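Local coordinates for protein predicted sugar phosphatases of the HAD superfamily (Cytophaga hutchinsonii, PDB 2HX1) that probably hydrolyses phosphate esters of sugars, as a magnesium-binding phosphatase of the HAD superfamily, at residues I51-D55 / K204-F210; G84-K88 / N110-S114; P121-I125 / K152-L156; V166-N171 / A183-T189. One frame throughout, in Å; residues are numbered along the deposited sequence. Where two conformers were deposited one is given.

Contact 1: residues I51-D55 / K204-F210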
loop_
_atom_site.group_PDB
_atom_site.type_symbol
_atom_site.label_atom_id
_atom_site.label_comp_id
_atom_site.label_asym_id
_atom_site.label_seq_id
_atom_site.Cartn_x
_atom_site.Cartn_y
_atom_site.Cartn_z
ATOM N N ILE A 51 6.747 31.442 -8.863
ATOM C CA ILE A 51 7.003 30.050 -9.170
ATOM C C ILE A 51 6.970 29.313 -7.838
ATOM O O ILE A 51 7.641 29.729 -6.901
ATOM C CB ILE A 51 8.378 29.880 -9.889
ATOM C CG1 ILE A 51 8.306 30.523 -11.287
ATOM C CG2 ILE A 51 8.770 28.421 -9.928
ATOM C CD1 ILE A 51 9.593 30.660 -12.002
ATOM N N VAL A 52 6.161 28.256 -7.753
ATOM C CA VAL A 52 5.967 27.486 -6.532
ATOM C C VAL A 52 6.377 26.059 -6.933
ATOM O O VAL A 52 5.712 25.411 -7.749
ATOM C CB VAL A 52 4.514 27.534 -6.061
ATOM C CG1 VAL A 52 4.333 26.688 -4.838
ATOM C CG2 VAL A 52 4.106 28.981 -5.822
ATOM N N THR A 53 7.494 25.609 -6.374
ATOM C CA THR A 53 8.162 24.430 -6.826
ATOM C C THR A 53 8.574 23.565 -5.640
ATOM O O THR A 53 8.967 24.095 -4.576
ATOM C CB THR A 53 9.408 24.823 -7.630
ATOM O OG1 THR A 53 10.084 23.643 -8.100
ATOM C CG2 THR A 53 10.368 25.660 -6.790
ATOM N N ASN A 54 8.454 22.252 -5.827
ATOM C CA ASN A 54 8.952 21.253 -4.881
ATOM C C ASN A 54 10.438 20.898 -5.096
ATOM O O ASN A 54 10.932 19.927 -4.551
ATOM C CB ASN A 54 8.098 19.973 -4.958
ATOM C CG ASN A 54 6.751 20.132 -4.293
ATOM O OD1 ASN A 54 6.433 21.209 -3.764
ATOM N ND2 ASN A 54 5.936 19.059 -4.315
ATOM N N ASP A 55 11.144 21.669 -5.908
ATOM C CA ASP A 55 12.582 21.493 -6.099
ATOM C C ASP A 55 13.362 22.139 -4.941
ATOM O O ASP A 55 13.462 23.347 -4.908
ATOM C CB ASP A 55 12.965 22.108 -7.443
ATOM C CG ASP A 55 14.410 21.861 -7.823
ATOM O OD1 ASP A 55 15.235 21.456 -6.970
ATOM O OD2 ASP A 55 14.705 22.081 -9.013
ATOM N N LYS A 204 3.990 20.990 -2.155
ATOM C CA LYS A 204 2.684 20.668 -2.716
ATOM C C LYS A 204 2.479 19.162 -2.608
ATOM O O LYS A 204 3.409 18.411 -2.871
ATOM C CB LYS A 204 2.601 21.109 -4.190
ATOM C CG LYS A 204 2.990 22.598 -4.459
ATOM C CD LYS A 204 3.099 22.887 -5.948
ATOM C CE LYS A 204 4.361 22.298 -6.577
ATOM N NZ LYS A 204 4.579 22.811 -7.937
ATOM N N PRO A 205 1.255 18.718 -2.277
ATOM C CA PRO A 205 -0.020 19.429 -2.120
ATOM C C PRO A 205 -0.302 20.095 -0.751
ATOM O O PRO A 205 -1.448 20.522 -0.498
ATOM C CB PRO A 205 -1.033 18.318 -2.330
ATOM C CG PRO A 205 -0.373 17.122 -1.728
ATOM C CD PRO A 205 1.092 17.268 -2.085
ATOM N N ASP A 206 0.710 20.190 0.116
ATOM C CA ASP A 206 0.592 20.984 1.354
ATOM C C ASP A 206 0.403 22.435 0.922
ATOM O O ASP A 206 0.578 22.756 -0.254
ATOM C CB ASP A 206 1.857 20.912 2.221
ATOM C CG ASP A 206 2.105 19.518 2.854
ATOM O OD1 ASP A 206 1.213 18.611 2.798
ATOM O OD2 ASP A 206 3.213 19.372 3.442
ATOM N N SER A 207 0.073 23.297 1.887
ATOM C CA SER A 207 -0.368 24.660 1.614
ATOM C C SER A 207 0.519 25.755 2.210
ATOM O O SER A 207 0.173 26.949 2.085
ATOM C CB SER A 207 -1.781 24.839 2.136
ATOM O OG SER A 207 -1.792 24.837 3.550
ATOM N N GLN A 208 1.643 25.381 2.845
ATOM C CA GLN A 208 2.507 26.386 3.487
ATOM C C GLN A 208 3.075 27.372 2.504
ATOM O O GLN A 208 3.110 28.560 2.789
ATOM C CB GLN A 208 3.648 25.771 4.328
ATOM C CG GLN A 208 3.165 24.997 5.581
ATOM C CD GLN A 208 4.267 24.768 6.630
ATOM O OE1 GLN A 208 4.718 25.711 7.269
ATOM N NE2 GLN A 208 4.690 23.510 6.811
HETATM N N MSE A 209 3.505 26.899 1.341
HETATM C CA MSE A 209 4.134 27.798 0.370
HETATM C C MSE A 209 3.112 28.785 -0.192
HETATM O O MSE A 209 3.416 30.016 -0.344
HETATM C CB MSE A 209 4.801 27.033 -0.751
HETATM C CG MSE A 209 6.131 26.404 -0.358
HETATM SE SE MSE A 209 6.945 25.516 -1.888
HETATM C CE MSE A 209 5.619 24.191 -2.387
ATOM N N PHE A 210 1.920 28.240 -0.487
ATOM C CA PHE A 210 0.785 29.030 -0.956
ATOM C C PHE A 210 0.481 30.107 0.060
ATOM O O PHE A 210 0.283 31.248 -0.289
ATOM C CB PHE A 210 -0.489 28.188 -1.122
ATOM C CG PHE A 210 -0.416 27.104 -2.181
ATOM C CD1 PHE A 210 0.349 27.240 -3.318
ATOM C CD2 PHE A 210 -1.156 25.942 -2.022
ATOM C CE1 PHE A 210 0.374 26.226 -4.287
ATOM C CE2 PHE A 210 -1.125 24.934 -2.959
ATOM C CZ PHE A 210 -0.360 25.073 -4.106
HETATM O O HOH W 1 7.222 21.062 -8.135
#

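Contact 2: residues G84-K88 / N110-S114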
loop_
_atom_site.group_PDB
_atom_site.type_symbol
_atom_site.label_atom_id
_atom_site.label_comp_id
_atom_site.label_asym_id
_atom_site.label_seq_id
_atom_site.Cartn_x
_atom_site.Cartn_y
_atom_site.Cartn_z
ATOM N N GLY A 84 12.402 23.813 -0.426
ATOM C CA GLY A 84 13.656 23.904 0.321
ATOM C C GLY A 84 13.652 24.975 1.400
ATOM O O GLY A 84 14.355 24.849 2.415
HETATM N N MSE A 85 12.843 26.016 1.204
HETATM C CA MSE A 85 12.701 27.057 2.221
HETATM C C MSE A 85 12.034 26.504 3.484
HETATM O O MSE A 85 12.387 26.890 4.608
HETATM C CB MSE A 85 11.906 28.228 1.662
HETATM C CG MSE A 85 12.677 28.973 0.550
HETATM SE SE MSE A 85 11.551 30.019 -0.644
HETATM C CE MSE A 85 10.534 31.086 0.714
ATOM N N ILE A 86 11.076 25.594 3.303
ATOM C CA ILE A 86 10.397 24.995 4.423
ATOM C C ILE A 86 11.362 24.111 5.190
ATOM O O ILE A 86 11.430 24.164 6.427
ATOM C CB ILE A 86 9.194 24.120 4.018
ATOM C CG1 ILE A 86 8.167 24.905 3.197
ATOM C CG2 ILE A 86 8.541 23.550 5.286
ATOM C CD1 ILE A 86 7.106 24.019 2.584
ATOM N N THR A 87 12.106 23.295 4.457
ATOM C CA THR A 87 13.094 22.410 5.049
ATOM C C THR A 87 14.083 23.193 5.917
ATOM O O THR A 87 14.352 22.810 7.036
ATOM C CB THR A 87 13.885 21.699 3.977
ATOM O OG1 THR A 87 13.008 20.866 3.221
ATOM C CG2 THR A 87 14.988 20.856 4.578
ATOM N N LYS A 88 14.625 24.268 5.364
ATOM C CA LYS A 88 15.566 25.127 6.050
ATOM C C LYS A 88 14.990 25.636 7.356
ATOM O O LYS A 88 15.663 25.583 8.378
ATOM C CB LYS A 88 15.939 26.328 5.166
ATOM C CG LYS A 88 17.118 27.162 5.664
ATOM C CD LYS A 88 17.874 27.787 4.476
ATOM C CE LYS A 88 19.085 28.640 4.904
ATOM N NZ LYS A 88 20.139 27.867 5.622
ATOM N N ASN A 110 24.556 23.059 0.331
ATOM C CA ASN A 110 25.091 24.391 0.684
ATOM C C ASN A 110 24.057 25.381 1.237
ATOM O O ASN A 110 24.293 26.080 2.235
ATOM C CB ASN A 110 25.803 25.005 -0.536
ATOM C CG ASN A 110 27.271 24.546 -0.675
ATOM O OD1 ASN A 110 27.886 24.019 0.274
ATOM N ND2 ASN A 110 27.841 24.774 -1.863
ATOM N N TYR A 111 22.902 25.419 0.592
ATOM C CA TYR A 111 21.786 26.260 1.029
ATOM C C TYR A 111 21.359 25.996 2.476
ATOM O O TYR A 111 20.838 26.897 3.141
ATOM C CB TYR A 111 20.579 25.998 0.124
ATOM C CG TYR A 111 19.316 26.804 0.408
ATOM C CD1 TYR A 111 19.353 28.210 0.549
ATOM C CD2 TYR A 111 18.070 26.174 0.457
ATOM C CE1 TYR A 111 18.167 28.962 0.773
ATOM C CE2 TYR A 111 16.886 26.908 0.667
ATOM C CZ TYR A 111 16.939 28.292 0.840
ATOM O OH TYR A 111 15.759 28.980 1.047
ATOM N N LEU A 112 21.540 24.768 2.964
ATOM C CA LEU A 112 21.049 24.438 4.322
ATOM C C LEU A 112 22.101 24.687 5.402
ATOM O O LEU A 112 21.775 24.665 6.598
ATOM C CB LEU A 112 20.522 23.000 4.387
ATOM C CG LEU A 112 19.260 22.674 3.575
ATOM C CD1 LEU A 112 18.969 21.171 3.659
ATOM C CD2 LEU A 112 18.072 23.458 4.076
ATOM N N VAL A 113 23.341 24.946 4.988
ATOM C CA VAL A 113 24.430 25.270 5.928
ATOM C C VAL A 113 24.003 26.405 6.879
ATOM O O VAL A 113 23.361 27.385 6.463
ATOM C CB VAL A 113 25.710 25.636 5.122
ATOM C CG1 VAL A 113 26.749 26.348 5.964
ATOM C CG2 VAL A 113 26.285 24.372 4.478
ATOM N N SER A 114 24.311 26.247 8.166
ATOM C CA SER A 114 23.962 27.262 9.166
ATOM C C SER A 114 24.804 27.116 10.439
ATOM O O SER A 114 25.580 26.161 10.575
ATOM C CB SER A 114 22.463 27.192 9.494
ATOM O OG SER A 114 22.137 25.965 10.106
#

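Contact 3: residues P121-I125 / K152-L156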
loop_
_atom_site.group_PDB
_atom_site.type_symbol
_atom_site.label_atom_id
_atom_site.label_comp_id
_atom_site.label_asym_id
_atom_site.label_seq_id
_atom_site.Cartn_x
_atom_site.Cartn_y
_atom_site.Cartn_z
ATOM N N PRO A 121 27.453 14.232 4.212
ATOM C CA PRO A 121 26.760 13.220 3.444
ATOM C C PRO A 121 26.610 11.958 4.274
ATOM O O PRO A 121 27.474 11.666 5.128
ATOM C CB PRO A 121 27.694 12.965 2.272
ATOM C CG PRO A 121 29.034 13.314 2.784
ATOM C CD PRO A 121 28.800 14.488 3.693
ATOM N N VAL A 122 25.549 11.194 4.031
ATOM C CA VAL A 122 25.388 9.890 4.710
ATOM C C VAL A 122 26.673 9.041 4.632
ATOM O O VAL A 122 27.004 8.351 5.589
ATOM C CB VAL A 122 24.147 9.096 4.194
ATOM C CG1 VAL A 122 24.190 7.644 4.667
ATOM C CG2 VAL A 122 22.840 9.763 4.680
ATOM N N SER A 123 27.418 9.147 3.538
ATOM C CA SER A 123 28.663 8.409 3.355
ATOM C C SER A 123 29.728 8.684 4.408
ATOM O O SER A 123 30.598 7.841 4.639
ATOM C CB SER A 123 29.288 8.789 2.020
ATOM O OG SER A 123 29.604 10.161 2.027
ATOM N N ALA A 124 29.685 9.868 5.019
ATOM C CA ALA A 124 30.662 10.258 6.053
ATOM C C ALA A 124 30.175 9.996 7.461
ATOM O O ALA A 124 30.761 10.527 8.431
ATOM C CB ALA A 124 31.048 11.736 5.901
ATOM N N ILE A 125 29.112 9.194 7.597
ATOM C CA ILE A 125 28.579 8.861 8.897
ATOM C C ILE A 125 29.006 7.451 9.248
ATOM O O ILE A 125 28.919 6.542 8.417
ATOM C CB ILE A 125 27.041 8.905 8.956
ATOM C CG1 ILE A 125 26.538 10.294 8.569
ATOM C CG2 ILE A 125 26.547 8.505 10.371
ATOM C CD1 ILE A 125 26.995 11.399 9.466
ATOM N N LYS A 152 23.232 2.411 4.037
ATOM C CA LYS A 152 23.595 3.171 5.258
ATOM C C LYS A 152 22.408 3.990 5.791
ATOM O O LYS A 152 22.265 4.131 6.977
ATOM C CB LYS A 152 24.773 4.140 5.024
ATOM C CG LYS A 152 26.166 3.521 5.094
ATOM C CD LYS A 152 27.296 4.608 5.029
ATOM C CE LYS A 152 28.420 4.324 6.064
ATOM N NZ LYS A 152 29.740 5.016 5.811
ATOM N N THR A 153 21.566 4.534 4.909
ATOM C CA THR A 153 20.401 5.325 5.346
ATOM C C THR A 153 19.365 4.451 6.050
ATOM O O THR A 153 18.813 4.821 7.097
ATOM C CB THR A 153 19.743 6.035 4.157
ATOM O OG1 THR A 153 20.699 6.917 3.583
ATOM C CG2 THR A 153 18.506 6.848 4.583
ATOM N N VAL A 154 19.142 3.254 5.523
ATOM C CA VAL A 154 18.281 2.303 6.218
ATOM C C VAL A 154 18.804 2.086 7.639
ATOM O O VAL A 154 18.049 2.209 8.610
ATOM C CB VAL A 154 18.102 0.969 5.427
ATOM C CG1 VAL A 154 17.544 -0.184 6.302
ATOM C CG2 VAL A 154 17.196 1.190 4.246
ATOM N N ASN A 155 20.100 1.805 7.776
ATOM C CA ASN A 155 20.655 1.548 9.087
ATOM C C ASN A 155 20.697 2.787 10.003
ATOM O O ASN A 155 20.489 2.671 11.211
ATOM C CB ASN A 155 22.027 0.935 8.946
ATOM C CG ASN A 155 21.958 -0.495 8.456
ATOM O OD1 ASN A 155 21.316 -1.341 9.093
ATOM N ND2 ASN A 155 22.581 -0.763 7.307
ATOM N N LEU A 156 20.941 3.961 9.412
ATOM C CA LEU A 156 20.949 5.211 10.165
ATOM C C LEU A 156 19.608 5.444 10.833
ATOM O O LEU A 156 19.546 5.831 12.008
ATOM C CB LEU A 156 21.236 6.379 9.233
ATOM C CG LEU A 156 21.175 7.773 9.857
ATOM C CD1 LEU A 156 22.174 7.909 11.035
ATOM C CD2 LEU A 156 21.452 8.776 8.750
#

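Contact 4: residues V166-N171 / A183-T189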
loop_
_atom_site.group_PDB
_atom_site.type_symbol
_atom_site.label_atom_id
_atom_site.label_comp_id
_atom_site.label_asym_id
_atom_site.label_seq_id
_atom_site.Cartn_x
_atom_site.Cartn_y
_atom_site.Cartn_z
ATOM N N VAL A 166 12.229 15.018 3.091
ATOM C CA VAL A 166 12.445 15.135 1.651
ATOM C C VAL A 166 11.416 16.109 1.071
ATOM O O VAL A 166 10.327 16.235 1.610
ATOM C CB VAL A 166 12.336 13.709 0.954
ATOM C CG1 VAL A 166 10.900 13.126 1.056
ATOM C CG2 VAL A 166 12.798 13.763 -0.522
ATOM N N ALA A 167 11.764 16.773 -0.030
ATOM C CA ALA A 167 10.803 17.512 -0.874
ATOM C C ALA A 167 9.876 16.507 -1.549
ATOM O O ALA A 167 10.330 15.465 -2.030
ATOM C CB ALA A 167 11.526 18.301 -1.953
ATOM N N ASN A 168 8.597 16.838 -1.616
ATOM C CA ASN A 168 7.588 15.926 -2.146
ATOM C C ASN A 168 7.599 15.925 -3.666
ATOM O O ASN A 168 6.601 16.271 -4.302
ATOM C CB ASN A 168 6.208 16.320 -1.642
ATOM C CG ASN A 168 5.187 15.238 -1.874
ATOM O OD1 ASN A 168 5.474 14.073 -1.669
ATOM N ND2 ASN A 168 3.991 15.616 -2.303
ATOM N N THR A 169 8.715 15.516 -4.258
ATOM C CA THR A 169 8.817 15.567 -5.706
ATOM C C THR A 169 8.061 14.350 -6.248
ATOM O O THR A 169 7.662 13.443 -5.498
ATOM C CB THR A 169 10.293 15.558 -6.198
ATOM O OG1 THR A 169 10.837 14.237 -6.098
ATOM C CG2 THR A 169 11.194 16.557 -5.400
ATOM N N ASP A 170 7.849 14.350 -7.554
ATOM C CA ASP A 170 7.330 13.185 -8.234
ATOM C C ASP A 170 8.353 12.078 -7.991
ATOM O O ASP A 170 9.505 12.366 -7.724
ATOM C CB ASP A 170 7.169 13.472 -9.745
ATOM C CG ASP A 170 6.181 14.639 -10.048
ATOM O OD1 ASP A 170 5.081 14.677 -9.433
ATOM O OD2 ASP A 170 6.507 15.488 -10.934
ATOM N N ASN A 171 7.929 10.818 -8.078
ATOM C CA ASN A 171 8.855 9.697 -7.927
ATOM C C ASN A 171 9.860 9.597 -9.039
ATOM O O ASN A 171 10.911 9.057 -8.818
ATOM C CB ASN A 171 8.113 8.376 -7.874
ATOM C CG ASN A 171 7.444 8.158 -6.591
ATOM O OD1 ASN A 171 7.907 8.632 -5.547
ATOM N ND2 ASN A 171 6.327 7.436 -6.628
ATOM N N ALA A 183 13.679 10.346 -9.071
ATOM C CA ALA A 183 13.900 11.644 -8.421
ATOM C C ALA A 183 14.087 11.408 -6.952
ATOM O O ALA A 183 13.873 10.297 -6.464
ATOM C CB ALA A 183 12.731 12.589 -8.635
ATOM N N ILE A 184 14.487 12.456 -6.236
ATOM C CA ILE A 184 14.802 12.323 -4.803
ATOM C C ILE A 184 13.560 11.846 -3.995
ATOM O O ILE A 184 13.672 11.027 -3.069
ATOM C CB ILE A 184 15.473 13.596 -4.252
ATOM C CG1 ILE A 184 16.117 13.316 -2.888
ATOM C CG2 ILE A 184 14.481 14.824 -4.229
ATOM C CD1 ILE A 184 17.237 12.192 -2.895
ATOM N N GLY A 185 12.368 12.304 -4.402
ATOM C CA GLY A 185 11.130 11.844 -3.775
ATOM C C GLY A 185 10.931 10.378 -3.987
ATOM O O GLY A 185 10.385 9.675 -3.135
ATOM N N GLY A 186 11.373 9.903 -5.136
ATOM C CA GLY A 186 11.290 8.484 -5.473
ATOM C C GLY A 186 12.265 7.678 -4.652
ATOM O O GLY A 186 11.950 6.590 -4.221
ATOM N N VAL A 187 13.450 8.221 -4.422
ATOM C CA VAL A 187 14.400 7.586 -3.519
ATOM C C VAL A 187 13.799 7.428 -2.110
ATOM O O VAL A 187 13.967 6.391 -1.477
ATOM C CB VAL A 187 15.736 8.363 -3.472
ATOM C CG1 VAL A 187 16.693 7.809 -2.380
ATOM C CG2 VAL A 187 16.392 8.309 -4.816
ATOM N N ALA A 188 13.127 8.467 -1.608
ATOM C CA ALA A 188 12.439 8.375 -0.325
ATOM C C ALA A 188 11.386 7.282 -0.400
ATOM O O ALA A 188 11.292 6.470 0.505
ATOM C CB ALA A 188 11.801 9.737 0.053
ATOM N N THR A 189 10.599 7.266 -1.482
ATOM C CA THR A 189 9.558 6.260 -1.667
ATOM C C THR A 189 10.134 4.836 -1.576
ATOM O O THR A 189 9.527 3.945 -0.962
ATOM C CB THR A 189 8.824 6.467 -3.020
ATOM O OG1 THR A 189 8.104 7.709 -2.992
ATOM C CG2 THR A 189 7.856 5.334 -3.300
#

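Contact 1: residues I51-D55 / K204-F210
Val-52, Asn-54 and Lys-204 carry most of this buried contact, which lies in the Rossmann-like core of the HAD fold. Strand 48-53 ends here beside the loop leading into helix 208-218. Lys-204 sends its chain along the strand end, and a bend at chi3 (-74°) turns the amine onto the backbone: NZ donates to Val-52 O at 2.8 Å, tilted 31° from the carbonyl plane. The same NZ forms salt bridges with Asp-238 and with Asp-20, a ligand of the magnesium ion, consistent with the lysine of HAD motif III. The amide of Asn-54 grips the backbone of Lys-204 with both ends. Its OD1 accepts from Lys-204 N at 2.9 Å through an in-plane lone pair, though the hydrogen bond is bent, 139° at the hydrogen, while ND2 donates to Lys-204 O at 3.0 Å. Asn-168 ND2 donates to that same carbonyl, and Asn-54 ND2 also reaches Asn-168 O. Replacing this side chain with alanine would probably leave Lys-204 N without its acceptor and Lys-204 O with one donor fewer, and the loop ahead of the helix less firmly tied to the strand. On the apolar side Val-52 points CG1 at the helix, where it meets the methyl CE of the selenomethionine Met-209 at 3.7 Å and the ring atom CE1 of Phe-210 at 4.0 Å. The same methyl also lies against Asn-54 OD1. One water bridges the two segments, accepting from Asn-54 N at 2.9 Å and from Lys-204 NZ at 3.2 Å.

Contact 2: residues G84-K88 / N110-S114
Helix 83-94, which leads from edge strand 80-82 of the core sheet to the first strand of the cap sheet, here holds a type I beta turn, Asn-110 to Val-113, through Lys-88 and the side chains of Tyr-111 and Leu-112. The Lys-88 chain lies across one face of the Tyr-111 ring. Its CD stands 3.9 Å from the ring centroid and 14° off the normal, a CH-pi contact, and a bend at chi4 (62°) then brings NZ to Tyr-111 O at 2.8 Å, in the carbonyl plane. The ammonium itself is too far from the ring for more than a weak cation-pi attraction. Tyr-111 thus receives the lysine twice, by its ring and by its backbone oxygen. On the helix side, its CE2 lies 3.7 Å from Gly-84 O. Leu-112 slides past Lys-88 in the opposite direction: CD2 rests 3.6 Å from Lys-88 CA, and it also meets Thr-87 CG2 at 4.1 Å. Pro-60 touches the tyrosine from helix 60-69. Packing of a linker helix against a cap turn fits a HAD phosphatase with its cap inserted after the third core strand.

Contact 3: residues P121-I125 / K152-L156
Val-122 and Lys-152 run past each other in opposite directions, the valine pointing at the helix while the lysine reaches back over the loop. Val-122 places CG1 anti to its own N (chi1 167°), against Lys-152 CB at 3.6 Å. Thr-153 meets the same valine at about a right angle, its OG1 3.7 Å from Val-122 CG2; the hydroxyl has its polar partner one helical turn back, at Asp-149 O. Deeper in, Leu-156 adds CD2 against Val-122 CG2 and CD1 against Ile-125 CG2, both at long range. These side chains pack over one face of the parallel cap sheet: the 3-10 turn at 122-123 follows edge strand 117-121, and helix 146-159 is the crossover of the beta-alpha-beta unit between neighbouring strands 133-138 and 164-167. Leu-103 and Leu-136 of the sheet lie beneath, touching both Val-122 and Thr-153. Farther out the lysine takes over. The chain of Lys-152, turned at chi3 (137°), carries CD past Val-122 O. Lys-152 NZ then sits between two backbone oxygens, giving weak hydrogen bonds to Ser-123 O at 3.2 Å and to Ile-125 O at 3.1 Å. A leucine in its place would probably leave both carbonyls without the ammonium that bonds to them weakly, and the turn freer to shift. The turn also has internal bonds, Ala-124 N to Pro-121 O at 2.9 Å and Ile-125 N to Val-122 O at 3.0 Å. Behind the contact, Asn-155 OD1 accepts from Val-180 N of the third subunit.

Contact 4: residues V166-N171 / A183-T189
The chain leaving strand 164-167 runs close past the first turn of helix 184-195, with Thr-169 CA 4.8 Å from Gly-185 CA and Asn-171 CA only 3.7 Å from Gly-186 CA. Ala-183, the N-cap residue, donates its N to Asn-171 O at 3.1 Å; the bond is straight at the hydrogen (168°), but the donor stands above the carbonyl plane. Thr-169 holds the next step. With OG1 between its own N and carbonyl carbon (chi1 76°), the hydroxyl accepts from Gly-185 N at 3.0 Å and gives its proton to Asp-170 O at 2.8 Å, so one side-chain oxygen ties the loop to a first-turn N-H and braces the loop itself. Its CG2 packs obliquely against Ile-184 CG2. The two glycines make this approach possible: a beta carbon on Gly-185 would strike Thr-169 OG1, and one on Gly-186 would strike Asn-171 O, which instead receives a CA-H...O contact from Gly-186 CA at 3.4 Å. Farther along the helix, Asn-171 and Thr-189 cross at about a right angle, OD1 lying 2.7 Å from OG1. On the sheet side, Val-166 lays both methyls on the helix, CG1 against Ala-188 CB at 3.6 Å and CG2 against Ile-184. Leu-138 of the neighbouring strand fills in beside them. At the bend of the loop Asp-170 N hydrogen-bonds to the sulfonate of a buffer molecule and the Asp-170 side chain lies near the magnesium ion, consistent with a cap loop that borders the substrate pocket in capped HAD phosphatases.

Contacts 1 and 4 adjoin beside the probable active site, their centres 14 Å apart. Asn-168 joins them, and next to it Asn-54 O packs on Ala-167 CB at 3.1 Å. The magnesium ion, bound by Asp-20, Phe-22 and Asp-233, lies about 6 Å from the Lys-204 side chain and about 5 Å from that of Asp-170. Contact 2 backs onto contact 1 where Ile-86 CD1 meets Met-209 CG at 3.9 Å, helix 83-94 packing there on helix 208-218. Contact 3 is the most remote, about 28 Å from contact 1 between centres, and shares with contact 4 the cap sheet and an interface with the third subunit.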